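Local coordinates for gluconokinase (Sinorhizobium meliloti, PDB 3T61), which probably phosphorylates D-gluconate with ATP to give 6-phospho-D-gluconate and ADP, as a kinase of the GntK/GntV family, at residues 45-49 and 50-54; 77-80 and 81-85; 164-167 and 168-172. All coordinates share one frame; numbering follows the deposited sequence.

Interaction 1 (45-49 and 50-54); sequences PFIEG and DALHP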
loop_
_atom_site.group_PDB
_atom_site.type_symbol
_atom_site.label_atom_id
_atom_site.label_comp_id
_atom_site.label_asym_id
_atom_site.label_seq_id
_atom_site.Cartn_x
_atom_site.Cartn_y
_atom_site.Cartn_z
ATOM N N PRO A 45 4.877 -15.303 -15.937
ATOM C CA PRO A 45 4.055 -14.151 -15.579
ATOM C C PRO A 45 4.718 -13.437 -14.396
ATOM O O PRO A 45 5.439 -14.054 -13.603
ATOM C CB PRO A 45 2.718 -14.784 -15.214
ATOM C CG PRO A 45 3.126 -16.087 -14.622
ATOM C CD PRO A 45 4.218 -16.564 -15.555
ATOM N N PHE A 46 4.496 -12.136 -14.295
ATOM C CA PHE A 46 5.067 -11.368 -13.202
ATOM C C PHE A 46 3.977 -11.006 -12.210
ATOM O O PHE A 46 2.884 -10.598 -12.598
ATOM C CB PHE A 46 5.701 -10.076 -13.721
ATOM C CG PHE A 46 6.119 -9.126 -12.629
ATOM C CD1 PHE A 46 7.199 -9.420 -11.812
ATOM C CD2 PHE A 46 5.409 -7.958 -12.398
ATOM C CE1 PHE A 46 7.571 -8.562 -10.781
ATOM C CE2 PHE A 46 5.770 -7.086 -11.366
ATOM C CZ PHE A 46 6.852 -7.392 -10.555
ATOM N N ILE A 47 4.276 -11.162 -10.932
ATOM C CA ILE A 47 3.334 -10.798 -9.895
ATOM C C ILE A 47 3.990 -9.740 -9.022
ATOM O O ILE A 47 5.109 -9.932 -8.538
ATOM C CB ILE A 47 2.949 -12.005 -9.002
ATOM C CG1 ILE A 47 2.119 -13.012 -9.809
ATOM C CG2 ILE A 47 2.167 -11.510 -7.778
ATOM C CD1 ILE A 47 1.894 -14.333 -9.106
ATOM N N GLU A 48 3.310 -8.614 -8.829
ATOM C CA GLU A 48 3.859 -7.584 -7.971
ATOM C C GLU A 48 3.511 -7.922 -6.528
ATOM O O GLU A 48 2.337 -7.943 -6.155
ATOM C CB GLU A 48 3.304 -6.207 -8.324
ATOM C CG GLU A 48 3.945 -5.112 -7.490
ATOM C CD GLU A 48 3.994 -3.781 -8.207
ATOM O OE1 GLU A 48 4.462 -3.753 -9.370
ATOM O OE2 GLU A 48 3.574 -2.769 -7.607
ATOM N N GLY A 49 4.536 -8.188 -5.725
ATOM C CA GLY A 49 4.327 -8.533 -4.329
ATOM C C GLY A 49 3.475 -7.555 -3.533
ATOM O O GLY A 49 2.645 -7.977 -2.729
ATOM N N ASP A 50 3.676 -6.261 -3.756
ATOM C CA ASP A 50 2.934 -5.218 -3.048
ATOM C C ASP A 50 1.420 -5.389 -3.060
ATOM O O ASP A 50 0.736 -5.006 -2.106
ATOM C CB ASP A 50 3.245 -3.841 -3.638
ATOM C CG ASP A 50 4.614 -3.346 -3.271
ATOM O OD1 ASP A 50 5.007 -3.498 -2.098
ATOM O OD2 ASP A 50 5.293 -2.784 -4.157
ATOM N N ALA A 51 0.898 -5.938 -4.149
ATOM C CA ALA A 51 -0.533 -6.130 -4.286
ATOM C C ALA A 51 -1.117 -7.202 -3.357
ATOM O O ALA A 51 -2.330 -7.346 -3.277
ATOM C CB ALA A 51 -0.866 -6.463 -5.734
ATOM N N LEU A 52 -0.274 -7.941 -2.646
ATOM C CA LEU A 52 -0.781 -8.991 -1.770
ATOM C C LEU A 52 -0.795 -8.657 -0.274
ATOM O O LEU A 52 -1.064 -9.530 0.556
ATOM C CB LEU A 52 0.009 -10.274 -2.005
ATOM C CG LEU A 52 0.116 -10.636 -3.486
ATOM C CD1 LEU A 52 0.908 -11.921 -3.626
ATOM C CD2 LEU A 52 -1.268 -10.790 -4.090
ATOM N N HIS A 53 -0.497 -7.403 0.066
ATOM C CA HIS A 53 -0.501 -6.954 1.461
ATOM C C HIS A 53 -1.931 -6.835 1.959
ATOM O O HIS A 53 -2.802 -6.355 1.238
ATOM C CB HIS A 53 0.127 -5.563 1.583
ATOM C CG HIS A 53 1.615 -5.561 1.711
ATOM N ND1 HIS A 53 2.267 -6.010 2.841
ATOM C CD2 HIS A 53 2.580 -5.114 0.874
ATOM C CE1 HIS A 53 3.565 -5.837 2.695
ATOM N NE2 HIS A 53 3.783 -5.292 1.508
ATOM N N PRO A 54 -2.201 -7.290 3.188
ATOM C CA PRO A 54 -3.578 -7.154 3.678
ATOM C C PRO A 54 -3.839 -5.654 3.938
ATOM O O PRO A 54 -2.898 -4.874 4.101
ATOM C CB PRO A 54 -3.588 -8.006 4.954
ATOM C CG PRO A 54 -2.150 -8.035 5.386
ATOM C CD PRO A 54 -1.391 -8.134 4.085
#
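E48 and G49 hand the chain from strand 46-48 into a tight turn through two backbone hydrogen bonds: A51 N to E48 O (3.2 Å) and L52 N to G49 O (2.9 Å, N-H...O 164°). Both span three residues, the spacing of a 3-10 turn. G49 O takes a second bond from W75 NE1, and G49 N is held by S92 OG, so the glycine is gripped at both backbone polar atoms.

Two acids share one side of the turn. E48 keeps CG opposite its backbone N (chi1 -176°), which places that carbon 3.9 Å from D50 N and leads the extended chain past D50. The carboxylates are turned almost perpendicular, with E48 OE2 3.9 Å from D50 OD2, a like-charge approach probably eased by R59 of the second subunit, which forms a salt bridge with E48 OE1 and packs on D50.

The apolar contact is looser: the methyl I47 CG2 lies 4.4 Å from L52 CD1. L52 CB lies 3.6 Å from G49 O, and the side chain packs on W75, I79 and R82 of helix 69-83.

The chain thus leaves edge strand 46-48 of the parallel sheet (order 2-3-1-4-5, as in P-loop kinases) through a 3-10 turn towards helix 55-63, the D50 side chain about 5 Å from a phosphate ion, probably from the crystallisation liquor, that may mark the pocket.

Interaction 2 (77-80 and 81-85); sequences AAIG and ERLAS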
loop_
_atom_site.group_PDB
_atom_site.type_symbol
_atom_site.label_atom_id
_atom_site.label_comp_id
_atom_site.label_asym_id
_atom_site.label_seq_id
_atom_site.Cartn_x
_atom_site.Cartn_y
_atom_site.Cartn_z
ATOM N N ALA A 77 3.006 -15.212 3.529
ATOM C CA ALA A 77 2.267 -16.450 3.307
ATOM C C ALA A 77 1.609 -16.361 1.943
ATOM O O ALA A 77 1.663 -17.303 1.159
ATOM C CB ALA A 77 1.208 -16.655 4.388
ATOM N N ALA A 78 0.999 -15.222 1.640
ATOM C CA ALA A 78 0.353 -15.083 0.340
ATOM C C ALA A 78 1.410 -15.142 -0.772
ATOM O O ALA A 78 1.143 -15.665 -1.860
ATOM C CB ALA A 78 -0.448 -13.779 0.272
ATOM N N ILE A 79 2.602 -14.610 -0.504
ATOM C CA ILE A 79 3.684 -14.649 -1.496
ATOM C C ILE A 79 4.071 -16.122 -1.696
ATOM O O ILE A 79 4.195 -16.610 -2.822
ATOM C CB ILE A 79 4.969 -13.892 -1.014
ATOM C CG1 ILE A 79 4.696 -12.394 -0.848
ATOM C CG2 ILE A 79 6.091 -14.109 -2.004
ATOM C CD1 ILE A 79 4.347 -11.674 -2.129
ATOM N N GLY A 80 4.270 -16.812 -0.580
ATOM C CA GLY A 80 4.623 -18.220 -0.624
ATOM C C GLY A 80 3.648 -19.048 -1.439
ATOM O O GLY A 80 4.066 -19.903 -2.224
ATOM N N GLU A 81 2.348 -18.802 -1.270
ATOM C CA GLU A 81 1.342 -19.565 -2.014
ATOM C C GLU A 81 1.459 -19.369 -3.529
ATOM O O GLU A 81 1.238 -20.307 -4.286
ATOM C CB GLU A 81 -0.078 -19.195 -1.553
ATOM C CG GLU A 81 -0.416 -19.558 -0.099
ATOM C CD GLU A 81 -0.482 -21.062 0.165
ATOM O OE1 GLU A 81 -0.599 -21.846 -0.798
ATOM O OE2 GLU A 81 -0.424 -21.462 1.350
ATOM N N ARG A 82 1.801 -18.160 -3.975
ATOM C CA ARG A 82 1.946 -17.897 -5.410
ATOM C C ARG A 82 3.186 -18.613 -5.956
ATOM O O ARG A 82 3.193 -19.104 -7.087
ATOM C CB ARG A 82 2.083 -16.394 -5.679
ATOM C CG ARG A 82 0.939 -15.537 -5.171
ATOM C CD ARG A 82 -0.357 -15.817 -5.912
ATOM N NE ARG A 82 -1.413 -14.886 -5.516
ATOM C CZ ARG A 82 -1.929 -14.795 -4.289
ATOM N NH1 ARG A 82 -1.499 -15.583 -3.305
ATOM N NH2 ARG A 82 -2.875 -13.898 -4.040
ATOM N N LEU A 83 4.234 -18.673 -5.141
ATOM C CA LEU A 83 5.478 -19.312 -5.542
ATOM C C LEU A 83 5.345 -20.835 -5.608
ATOM O O LEU A 83 6.160 -21.511 -6.244
ATOM C CB LEU A 83 6.606 -18.917 -4.572
ATOM C CG LEU A 83 7.069 -17.449 -4.626
ATOM C CD1 LEU A 83 8.033 -17.145 -3.484
ATOM C CD2 LEU A 83 7.723 -17.176 -5.971
ATOM N N ALA A 84 4.307 -21.367 -4.969
ATOM C CA ALA A 84 4.080 -22.810 -4.940
ATOM C C ALA A 84 3.384 -23.388 -6.172
ATOM O O ALA A 84 3.255 -24.603 -6.292
ATOM C CB ALA A 84 3.296 -23.185 -3.687
ATOM N N SER A 85 2.931 -22.536 -7.081
ATOM C CA SER A 85 2.257 -23.023 -8.278
ATOM C C SER A 85 3.173 -23.953 -9.077
ATOM O O SER A 85 4.392 -23.962 -8.877
ATOM C CB SER A 85 1.808 -21.846 -9.153
ATOM O OG SER A 85 2.904 -21.045 -9.564
#
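R82 folds its side chain back over the preceding turn and lies across the carbonyl of A78. CG sits 3.3 Å from A78 O, and the bend at chi2 (-67°) turns the rest of the chain toward the start of the helix, bringing NH1 to 3.0 Å from the same oxygen. The guanidinium meets that carbonyl obliquely, and NH1 passes 4.1 Å from the A78 methyl, CB. Its other terminal nitrogen, NH2, packs on L52, in the turn after strand 46-48.

I79 and L83, one turn apart, run side by side and point the same way. The branch methyl I79 CG2 touches L83 CD1 at 3.9 Å; it stands opposite the backbone N, on the carbonyl side, and thus faces the following turn. L83 CG also rests on I79 O. Both side chains are buried: I79 packs on L52 and V91, L83 on V91, V89 and S20. E81 lies on a different side of the helix, with CG 3.3 Å from A77 O before the chain bends away toward its exposed carboxylate.

Backbone bonds four residues apart tie the two segments together. E81 N to A77 O (2.9 Å) and L83 N to I79 O (3.1 Å) are sound, whereas R82 N to A78 O and A84 N to G80 O are weak. A84 N to E81 O and S85 N to R82 O, three residues apart, are weak too, where the chain passes from helix to loop and S85 OG probably bonds to E87 O.

The pattern is that of an amphipathic helix: I79 and L83 face strand 90-92, while A77, E81 and A84 look outward, as expected of a helix layered on the parallel sheet of an alpha/beta P-loop kinase.

Interaction 3 (164-167 and 168-172); sequences QPLA and EIVRE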
loop_
_atom_site.group_PDB
_atom_site.type_symbol
_atom_site.label_atom_id
_atom_site.label_comp_id
_atom_site.label_asym_id
_atom_site.label_seq_id
_atom_site.Cartn_x
_atom_site.Cartn_y
_atom_site.Cartn_z
ATOM N N GLN A 164 23.884 1.228 -12.160
ATOM C CA GLN A 164 24.147 1.006 -13.582
ATOM C C GLN A 164 22.831 1.022 -14.362
ATOM O O GLN A 164 21.760 0.962 -13.772
ATOM C CB GLN A 164 24.874 -0.330 -13.795
ATOM C CG GLN A 164 24.253 -1.544 -13.105
ATOM C CD GLN A 164 25.077 -2.824 -13.299
ATOM O OE1 GLN A 164 25.037 -3.738 -12.469
ATOM N NE2 GLN A 164 25.813 -2.896 -14.402
ATOM N N PRO A 165 22.895 1.122 -15.699
ATOM C CA PRO A 165 21.663 1.143 -16.497
ATOM C C PRO A 165 20.750 -0.046 -16.231
ATOM O O PRO A 165 21.220 -1.175 -16.025
ATOM C CB PRO A 165 22.180 1.155 -17.933
ATOM C CG PRO A 165 23.454 1.934 -17.806
ATOM C CD PRO A 165 24.074 1.373 -16.545
ATOM N N LEU A 166 19.446 0.218 -16.241
ATOM C CA LEU A 166 18.441 -0.822 -16.015
ATOM C C LEU A 166 18.629 -2.020 -16.944
ATOM O O LEU A 166 18.498 -3.170 -16.522
ATOM C CB LEU A 166 17.026 -0.257 -16.214
ATOM C CG LEU A 166 15.879 -1.279 -16.202
ATOM C CD1 LEU A 166 15.822 -1.992 -14.853
ATOM C CD2 LEU A 166 14.563 -0.563 -16.495
ATOM N N ALA A 167 18.934 -1.752 -18.208
ATOM C CA ALA A 167 19.127 -2.825 -19.181
ATOM C C ALA A 167 20.310 -3.713 -18.797
ATOM O O ALA A 167 20.333 -4.895 -19.122
ATOM C CB ALA A 167 19.342 -2.237 -20.579
ATOM N N GLU A 168 21.289 -3.134 -18.109
ATOM C CA GLU A 168 22.464 -3.878 -17.676
ATOM C C GLU A 168 22.109 -4.691 -16.446
ATOM O O GLU A 168 22.570 -5.823 -16.290
ATOM C CB GLU A 168 23.623 -2.935 -17.329
ATOM C CG GLU A 168 24.287 -2.242 -18.514
ATOM C CD GLU A 168 24.844 -3.211 -19.544
ATOM O OE1 GLU A 168 25.436 -4.248 -19.170
ATOM O OE2 GLU A 168 24.701 -2.923 -20.743
ATOM N N ILE A 169 21.304 -4.108 -15.563
ATOM C CA ILE A 169 20.897 -4.812 -14.354
ATOM C C ILE A 169 20.132 -6.080 -14.735
ATOM O O ILE A 169 20.325 -7.141 -14.140
ATOM C CB ILE A 169 19.993 -3.934 -13.453
ATOM C CG1 ILE A 169 20.774 -2.726 -12.926
ATOM C CG2 ILE A 169 19.478 -4.752 -12.275
ATOM C CD1 ILE A 169 19.885 -1.678 -12.258
ATOM N N VAL A 170 19.273 -5.971 -15.739
ATOM C CA VAL A 170 18.484 -7.113 -16.184
ATOM C C VAL A 170 19.340 -8.185 -16.862
ATOM O O VAL A 170 19.218 -9.377 -16.551
ATOM C CB VAL A 170 17.364 -6.649 -17.129
ATOM C CG1 VAL A 170 16.697 -7.836 -17.779
ATOM C CG2 VAL A 170 16.352 -5.819 -16.341
ATOM N N ARG A 171 20.212 -7.760 -17.774
ATOM C CA ARG A 171 21.091 -8.691 -18.478
ATOM C C ARG A 171 21.920 -9.466 -17.466
ATOM O O ARG A 171 22.091 -10.678 -17.598
ATOM C CB ARG A 171 22.020 -7.945 -19.443
ATOM C CG ARG A 171 23.017 -8.849 -20.166
ATOM C CD ARG A 171 24.030 -8.032 -20.970
ATOM N NE ARG A 171 24.743 -7.075 -20.128
ATOM C CZ ARG A 171 25.698 -7.391 -19.259
ATOM N NH1 ARG A 171 26.077 -8.653 -19.112
ATOM N NH2 ARG A 171 26.256 -6.442 -18.514
ATOM N N GLU A 172 22.424 -8.774 -16.446
ATOM C CA GLU A 172 23.229 -9.431 -15.419
ATOM C C GLU A 172 22.413 -10.382 -14.539
ATOM O O GLU A 172 22.888 -11.458 -14.164
ATOM C CB GLU A 172 23.941 -8.386 -14.551
ATOM C CG GLU A 172 25.036 -7.631 -15.295
ATOM C CD GLU A 172 25.414 -6.329 -14.630
ATOM O OE1 GLU A 172 25.571 -6.319 -13.396
ATOM O OE2 GLU A 172 25.569 -5.315 -15.349
#
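Q164 doubles back from just before helix 166-187 to set its amide against the carboxylate of E172, two turns further on. CG takes the crowded position between backbone N and carbonyl carbon (chi1 50°), from which the otherwise extended chain runs along the first turns. The two side chains approach from opposite directions with their flat groups 54° apart, Q164 CD lying 3.3 Å from E172 OE2. On the way the Q164 side chain crosses that of I169, CG 3.7 Å from I169 CG1. Shortening to a methyl, as in an alanine here, is likely to leave the E172 carboxylate without its amide neighbour and uncover that flank of I169.

P165 is the N-cap residue, and its carbonyl oxygen starts the helix by accepting two backbone bonds, from E168 N (2.9 Å) and I169 N (3.0 Å). This helix follows strand 157-161, an outermost strand of the parallel sheet, and packs on helix 31-42: L166 and I169 meet V34, and V170 meets A37. Within the turn L166 CD1 reaches V170 CG2 at 4.1 Å.

On the exposed side E168, R171 and E172 form a salt-bridge network. The E168 carboxylate lies at the edge of the R171 guanidinium, in its plane; the modelled NH2 to OE1 spacing is too short to be taken literally. R171 NH2 also reaches E172 OE2, a longer salt bridge at 3.4 Å.

In the fold
Interactions 1 and 2 are neighbours, their centres 10 Å apart, and they pack directly: L52 CD1 meets I79 CD1 at 3.8 Å, L52 CD2 lies 3.5 Å from R82 NH2, and I79 CD1 also touches G49 CA at 3.8 Å. Helix 69-83 thereby backs the turn that presents D50 near the bound phosphate, which may mark part of the active-site pocket. Interaction 3 stands apart, its centre about 23 Å from that of interaction 1 and about 27 Å from that of interaction 2, beyond the chain's centre from the latter. It packs on helix 31-42, whose first residues belong to the probable P-loop, and L166 lies near that loop without touching it.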